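Local structure of Alpha/beta hydrolase fold protein (Chitinophaga pinensis, 4PW0) at residues L107-G112 with G263-Y268. The protein is probably a serine-dependent hydrolase of the alpha/beta hydrolase fold, whose substrate is not known. Residues are numbered along the deposited sequence; the frame is centred on the assembly and turned at random.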
ATOM      1  N   LEU A 107      -8.450 -14.362  -3.548  1.00 14.52           N
ATOM      2  CA  LEU A 107      -8.816 -12.957  -3.282  1.00 15.02           C
ATOM      3  C   LEU A 107     -10.159 -13.001  -2.567  1.00 14.31           C
ATOM      4  O   LEU A 107     -11.138 -13.513  -3.104  1.00 15.71           O
ATOM      5  CB  LEU A 107      -8.937 -12.174  -4.591  1.00 16.77           C
ATOM      6  CG  LEU A 107      -9.332 -10.679  -4.500  1.00 20.03           C
ATOM      7  CD1 LEU A 107      -9.091 -10.046  -5.868  1.00 23.20           C
ATOM      8  CD2 LEU A 107     -10.732 -10.527  -4.156  1.00 20.71           C
ATOM      9  N   GLY A 108     -10.221 -12.481  -1.347  1.00 14.13           N
ATOM     10  CA  GLY A 108     -11.450 -12.491  -0.588  1.00 15.55           C
ATOM     11  C   GLY A 108     -11.836 -11.060  -0.220  1.00 14.58           C
ATOM     12  O   GLY A 108     -11.037 -10.346   0.394  1.00 15.07           O
ATOM     13  N   PHE A 109     -13.089 -10.700  -0.535  1.00 14.12           N
ATOM     14  CA  PHE A 109     -13.637  -9.393  -0.172  1.00 13.33           C
ATOM     15  C   PHE A 109     -14.711  -9.583   0.896  1.00 13.47           C
ATOM     16  O   PHE A 109     -15.649 -10.351   0.703  1.00 14.57           O
ATOM     17  CB  PHE A 109     -14.235  -8.753  -1.432  1.00 14.05           C
ATOM     18  CG  PHE A 109     -14.946  -7.413  -1.204  1.00 14.55           C
ATOM     19  CD1 PHE A 109     -14.440  -6.481  -0.323  1.00 14.47           C
ATOM     20  CD2 PHE A 109     -16.089  -7.087  -1.932  1.00 14.91           C
ATOM     21  CE1 PHE A 109     -15.079  -5.265  -0.127  1.00 15.76           C
ATOM     22  CE2 PHE A 109     -16.701  -5.861  -1.771  1.00 17.33           C
ATOM     23  CZ  PHE A 109     -16.196  -4.949  -0.854  1.00 15.60           C
ATOM     24  N   SER A 110     -14.561  -8.891   2.038  1.00 13.41           N
ATOM     25  CA  SER A 110     -15.579  -8.824   3.096  1.00 14.03           C
ATOM     26  C   SER A 110     -15.769 -10.265   3.659  1.00 14.69           C
ATOM     27  O   SER A 110     -14.769 -10.865   4.080  1.00 14.53           O
ATOM     28  CB  SER A 110     -16.827  -8.167   2.555  1.00 15.41           C
ATOM     29  OG  SER A 110     -17.792  -8.101   3.599  1.00 16.97           O
ATOM     30  N   LEU A 111     -16.971 -10.834   3.618  1.00 14.53           N
ATOM     31  CA  LEU A 111     -17.160 -12.227   4.008  1.00 14.98           C
ATOM     32  C   LEU A 111     -16.133 -13.155   3.343  1.00 14.56           C
ATOM     33  O   LEU A 111     -15.567 -14.054   3.982  1.00 15.52           O
ATOM     34  CB  LEU A 111     -18.568 -12.627   3.595  1.00 17.20           C
ATOM     35  CG  LEU A 111     -18.905 -14.096   3.737  1.00 17.92           C
ATOM     36  CD1 LEU A 111     -18.778 -14.554   5.165  1.00 19.18           C
ATOM     37  CD2 LEU A 111     -20.324 -14.332   3.223  1.00 20.35           C
ATOM     38  N   GLY A 112     -15.855 -12.929   2.053  1.00 13.52           N
ATOM     39  CA  GLY A 112     -14.871 -13.706   1.373  1.00 14.40           C
ATOM     40  C   GLY A 112     -13.480 -13.586   1.963  1.00 14.70           C
ATOM     41  O   GLY A 112     -12.681 -14.529   1.899  1.00 15.64           O
ATOM     42  N   GLY A 263     -15.974  -0.369   0.581  1.00 13.53           N
ATOM     43  CA  GLY A 263     -15.770  -0.659  -0.806  1.00 13.53           C
ATOM     44  C   GLY A 263     -14.543  -0.042  -1.423  1.00 13.89           C
ATOM     45  O   GLY A 263     -14.546   0.344  -2.595  1.00 14.62           O
ATOM     46  N   SER A 264     -13.451   0.030  -0.665  1.00 14.61           N
ATOM     47  CA  SER A 264     -12.220   0.646  -1.108  1.00 13.68           C
ATOM     48  C   SER A 264     -11.804   0.325  -2.557  1.00 13.73           C
ATOM     49  O   SER A 264     -11.467   1.217  -3.346  1.00 14.58           O
ATOM     50  CB  SER A 264     -11.068   0.238  -0.148  1.00 14.04           C
ATOM     51  OG  SER A 264     -10.829  -1.149  -0.171  1.00 15.57           O
ATOM     52  N   PHE A 265     -11.771  -0.958  -2.897  1.00 13.77           N
ATOM     53  CA  PHE A 265     -11.299  -1.348  -4.225  1.00 13.96           C
ATOM     54  C   PHE A 265     -12.279  -0.975  -5.349  1.00 13.49           C
ATOM     55  O   PHE A 265     -11.857  -0.814  -6.482  1.00 15.83           O
ATOM     56  CB  PHE A 265     -10.796  -2.792  -4.313  1.00 14.63           C
ATOM     57  CG  PHE A 265     -11.792  -3.915  -4.274  1.00 13.90           C
ATOM     58  CD1 PHE A 265     -13.104  -3.804  -3.896  1.00 15.50           C
ATOM     59  CD2 PHE A 265     -11.328  -5.188  -4.641  1.00 15.35           C
ATOM     60  CE1 PHE A 265     -13.977  -4.899  -3.881  1.00 16.75           C
ATOM     61  CE2 PHE A 265     -12.196  -6.268  -4.610  1.00 15.49           C
ATOM     62  CZ  PHE A 265     -13.505  -6.132  -4.260  1.00 15.42           C
ATOM     63  N   TYR A 266     -13.563  -0.780  -5.029  1.00 14.73           N
ATOM     64  CA  TYR A 266     -14.509  -0.208  -5.987  1.00 13.98           C
ATOM     65  C   TYR A 266     -14.219   1.250  -6.208  1.00 14.87           C
ATOM     66  O   TYR A 266     -14.445   1.791  -7.308  1.00 15.15           O
ATOM     67  CB  TYR A 266     -15.909  -0.310  -5.465  1.00 14.68           C
ATOM     68  CG  TYR A 266     -16.576  -1.645  -5.369  1.00 14.87           C
ATOM     69  CD1 TYR A 266     -16.521  -2.555  -6.422  1.00 16.24           C
ATOM     70  CD2 TYR A 266     -17.445  -1.905  -4.341  1.00 15.84           C
ATOM     71  CE1 TYR A 266     -17.287  -3.713  -6.386  1.00 16.98           C
ATOM     72  CE2 TYR A 266     -18.189  -3.067  -4.273  1.00 17.81           C
ATOM     73  CZ  TYR A 266     -18.120  -3.970  -5.330  1.00 17.31           C
ATOM     74  OH  TYR A 266     -18.911  -5.110  -5.263  1.00 19.37           O
ATOM     75  N   GLN A 267     -13.737   1.933  -5.164  1.00 14.41           N
ATOM     76  CA  GLN A 267     -13.433   3.356  -5.287  1.00 14.73           C
ATOM     77  C   GLN A 267     -12.226   3.610  -6.153  1.00 14.56           C
ATOM     78  O   GLN A 267     -12.196   4.605  -6.908  1.00 16.77           O
ATOM     79  CB  GLN A 267     -13.281   3.989  -3.912  1.00 15.12           C
ATOM     80  CG  GLN A 267     -13.084   5.500  -3.996  1.00 14.89           C
ATOM     81  CD  GLN A 267     -13.457   6.204  -2.696  1.00 14.61           C
ATOM     82  OE1 GLN A 267     -14.332   5.773  -1.964  1.00 15.04           O
ATOM     83  NE2 GLN A 267     -12.774   7.289  -2.417  1.00 15.55           N
ATOM     84  N   TYR A 268     -11.204   2.736  -6.063  1.00 15.31           N
ATOM     85  CA  TYR A 268      -9.963   2.891  -6.792  1.00 15.46           C
ATOM     86  C   TYR A 268      -9.587   1.561  -7.479  1.00 15.25           C
ATOM     87  O   TYR A 268      -8.597   0.922  -7.147  1.00 15.96           O
ATOM     88  CB  TYR A 268      -8.826   3.310  -5.863  1.00 16.42           C
ATOM     89  CG  TYR A 268      -9.102   4.607  -5.104  1.00 15.15           C
ATOM     90  CD1 TYR A 268      -9.115   5.833  -5.746  1.00 17.38           C
ATOM     91  CD2 TYR A 268      -9.333   4.581  -3.747  1.00 16.45           C
ATOM     92  CE1 TYR A 268      -9.378   6.992  -5.028  1.00 17.73           C
ATOM     93  CE2 TYR A 268      -9.566   5.740  -3.010  1.00 16.91           C
ATOM     94  CZ  TYR A 268      -9.572   6.958  -3.643  1.00 14.73           C
ATOM     95  OH  TYR A 268      -9.815   8.143  -2.953  1.00 16.80           O
TER
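Within the probable nucleophile elbow of this alpha/beta hydrolase, Gly108-Phe109-Ser110-Leu111-Gly112, Phe109, just before the presumed nucleophile Ser110, meets Phe265 and Tyr266 of the short helix 264-267 in a buried aromatic cluster. Phe265 brings its edge over the face of Phe109, CE1 lying 3.5 Å above the middle of that ring; the centroids are 4.5 Å apart and the planes inclined at 52°, a tilted edge-to-face pair. Ser110 CB touches the opposite face of Phe109 near its rim. Phe109 in turn directs its own edge at Tyr266 in an offset T-shaped pair, planes at 84°, with CE2 of Phe109 4.0 Å from CE2 of Tyr266. With CG anti to the backbone N (chi1 176°), Phe109 extends to the helix start, where Phe109 CZ lies 4.3 Å from Gly263 CA. Were Phe109 replaced by an alanine, the edge of Phe265 would probably lose its facing ring and a gap would open beside Tyr266. Ser110, His262 and Asp234 have the geometry expected of a Ser-His-Asp triad and are probably the catalytic residues. Tyr266 OH hydrogen-bonds to Asn51 O, and Phe109 and Phe265 both rest on Val133 of the neighbouring parallel strand 127-133.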